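Local coordinates for RidA family protein (Psychrobacter sp. MES7-P7E, PDB 6L8P), which probably hydrolyses reactive enamine and imine intermediates, releasing ammonia, as a RidA-type deaminase of a cold-living Antarctic bacterium, at residues Glu65-Gln70 and Phe105-Glu110. The protein carries 1 engineered substitution. Residues are numbered along the deposited sequence; the frame is centred on the assembly and turned at random.
Sequences EGFKAQ and FAVLNE
With chi1 at 174°, F67 turns its CG trans to the backbone N and sends its ring from the first turn of helix 67-84 towards helix 105-115; V107 likewise holds CG1 anti to its backbone N (chi1 173°), and the two side chains pass alongside, pointing in opposite senses. The evidence for an edge-on meeting is that V107 CG1 lies near the ring plane, 3.8 Å from F67 CE2. The same F67 CE2 comes closer still to L108 N, at 3.7 Å, in an oblique approach. F67 CZ lies 3.9 Å from L108 CB, and L108 CD1 also reaches F67 CZ, at 4.0 Å. V107 CG1 has a second neighbour in K68, whose chain runs at about a right angle to the valine and brings K68 CG to 4.0 Å from it. The nearest CA pair across the segments is K68 CA to V107 CA, at 6.8 Å. Beneath, F67 rests on L99 and V137, and L108 on V97, so the pair joins two helices over the same face of the sheet in this RidA-type alpha/beta fold. K68 NZ and E110 OE1 stand 5.9 Å apart, which permits at most a weak electrostatic attraction. The contact is therefore essentially apolar: the F67 ring and the aliphatic part of K68 pack against V107 and L108, burying 178 Å² in all.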
loop_
_atom_site.group_PDB
_atom_site.type_symbol
_atom_site.label_atom_id
_atom_site.label_comp_id
_atom_site.label_asym_id
_atom_site.label_seq_id
_atom_site.Cartn_x
_atom_site.Cartn_y
_atom_site.Cartn_z
ATOM N N GLU A 65 6.687 21.103 -13.472
ATOM C CA GLU A 65 6.156 20.871 -14.811
ATOM C C GLU A 65 6.659 19.547 -15.384
ATOM O O GLU A 65 7.870 19.385 -15.601
ATOM C CB GLU A 65 6.571 22.014 -15.737
ATOM C CG GLU A 65 5.757 23.280 -15.537
ATOM C CD GLU A 65 4.285 23.089 -15.894
ATOM O OE1 GLU A 65 3.994 22.403 -16.904
ATOM O OE2 GLU A 65 3.423 23.627 -15.157
ATOM N N GLY A 66 5.724 18.627 -15.655
ATOM C CA GLY A 66 6.012 17.371 -16.319
ATOM C C GLY A 66 6.444 16.256 -15.373
ATOM O O GLY A 66 6.880 16.484 -14.242
ATOM N N PHE A 67 6.392 15.019 -15.907
ATOM C CA PHE A 67 6.665 13.845 -15.084
ATOM C C PHE A 67 8.076 13.854 -14.506
ATOM O O PHE A 67 8.251 13.583 -13.327
ATOM C CB PHE A 67 6.465 12.551 -15.872
ATOM C CG PHE A 67 6.878 11.361 -15.101
ATOM C CD1 PHE A 67 6.012 10.784 -14.186
ATOM C CD2 PHE A 67 8.163 10.840 -15.238
ATOM C CE1 PHE A 67 6.451 9.691 -13.422
ATOM C CE2 PHE A 67 8.602 9.769 -14.476
ATOM C CZ PHE A 67 7.739 9.200 -13.563
ATOM N N LYS A 68 9.115 14.040 -15.336
ATOM C CA LYS A 68 10.471 13.887 -14.806
ATOM C C LYS A 68 10.731 14.854 -13.656
ATOM O O LYS A 68 11.294 14.479 -12.616
ATOM C CB LYS A 68 11.504 14.106 -15.920
ATOM C CG LYS A 68 12.910 13.735 -15.452
ATOM C CD LYS A 68 13.825 13.534 -16.665
ATOM C CE LYS A 68 15.268 13.608 -16.258
ATOM N NZ LYS A 68 16.088 14.174 -17.376
ATOM N N ALA A 69 10.349 16.120 -13.848
ATOM C CA ALA A 69 10.566 17.124 -12.820
ATOM C C ALA A 69 9.758 16.808 -11.564
ATOM O O ALA A 69 10.251 16.972 -10.442
ATOM C CB ALA A 69 10.208 18.503 -13.374
ATOM N N GLN A 70 8.519 16.337 -11.735
ATOM C CA GLN A 70 7.747 15.937 -10.559
ATOM C C GLN A 70 8.379 14.753 -9.851
ATOM O O GLN A 70 8.432 14.736 -8.618
ATOM C CB GLN A 70 6.306 15.589 -10.943
ATOM C CG GLN A 70 5.469 16.852 -11.171
ATOM C CD GLN A 70 4.029 16.569 -11.501
ATOM O OE1 GLN A 70 3.428 15.630 -10.983
ATOM N NE2 GLN A 70 3.456 17.368 -12.389
ATOM N N PHE A 105 7.109 4.904 -17.179
ATOM C CA PHE A 105 7.811 3.864 -16.416
ATOM C C PHE A 105 9.320 3.901 -16.664
ATOM O O PHE A 105 10.113 3.844 -15.714
ATOM C CB PHE A 105 7.204 2.500 -16.774
ATOM C CG PHE A 105 7.619 1.332 -15.867
ATOM C CD1 PHE A 105 7.176 1.258 -14.556
ATOM C CD2 PHE A 105 8.393 0.291 -16.366
ATOM C CE1 PHE A 105 7.521 0.168 -13.715
ATOM C CE2 PHE A 105 8.757 -0.805 -15.534
ATOM C CZ PHE A 105 8.315 -0.861 -14.219
ATOM N N ALA A 106 9.740 4.049 -17.924
ATOM C CA ALA A 106 11.177 4.061 -18.187
ATOM C C ALA A 106 11.844 5.226 -17.478
ATOM O O ALA A 106 12.862 5.049 -16.794
ATOM C CB ALA A 106 11.438 4.113 -19.699
ATOM N N VAL A 107 11.250 6.430 -17.571
ATOM C CA VAL A 107 11.879 7.558 -16.909
ATOM C C VAL A 107 11.795 7.415 -15.385
ATOM O O VAL A 107 12.732 7.796 -14.679
ATOM C CB VAL A 107 11.247 8.867 -17.415
ATOM C CG1 VAL A 107 11.767 10.058 -16.629
ATOM C CG2 VAL A 107 11.567 9.033 -18.884
ATOM N N LEU A 108 10.714 6.808 -14.862
ATOM C CA LEU A 108 10.657 6.513 -13.430
ATOM C C LEU A 108 11.873 5.699 -13.005
ATOM O O LEU A 108 12.556 6.029 -12.024
ATOM C CB LEU A 108 9.371 5.725 -13.122
ATOM C CG LEU A 108 9.224 5.245 -11.670
ATOM C CD1 LEU A 108 8.716 6.430 -10.816
ATOM C CD2 LEU A 108 8.326 4.008 -11.567
ATOM N N ASN A 109 12.171 4.648 -13.780
ATOM C CA ASN A 109 13.283 3.794 -13.390
ATOM C C ASN A 109 14.601 4.557 -13.471
ATOM O O ASN A 109 15.460 4.395 -12.589
ATOM C CB ASN A 109 13.276 2.530 -14.254
ATOM C CG ASN A 109 12.127 1.580 -13.884
ATOM O OD1 ASN A 109 11.788 1.437 -12.698
ATOM N ND2 ASN A 109 11.552 0.907 -14.881
ATOM N N GLU A 110 14.721 5.482 -14.433
ATOM C CA GLU A 110 15.932 6.300 -14.534
ATOM C C GLU A 110 16.089 7.227 -13.335
ATOM O O GLU A 110 17.192 7.368 -12.779
ATOM C CB GLU A 110 15.908 7.105 -15.828
ATOM C CG GLU A 110 16.072 6.260 -17.073
ATOM C CD GLU A 110 15.933 7.076 -18.352
ATOM O OE1 GLU A 110 15.830 8.325 -18.267
ATOM O OE2 GLU A 110 15.925 6.459 -19.441
#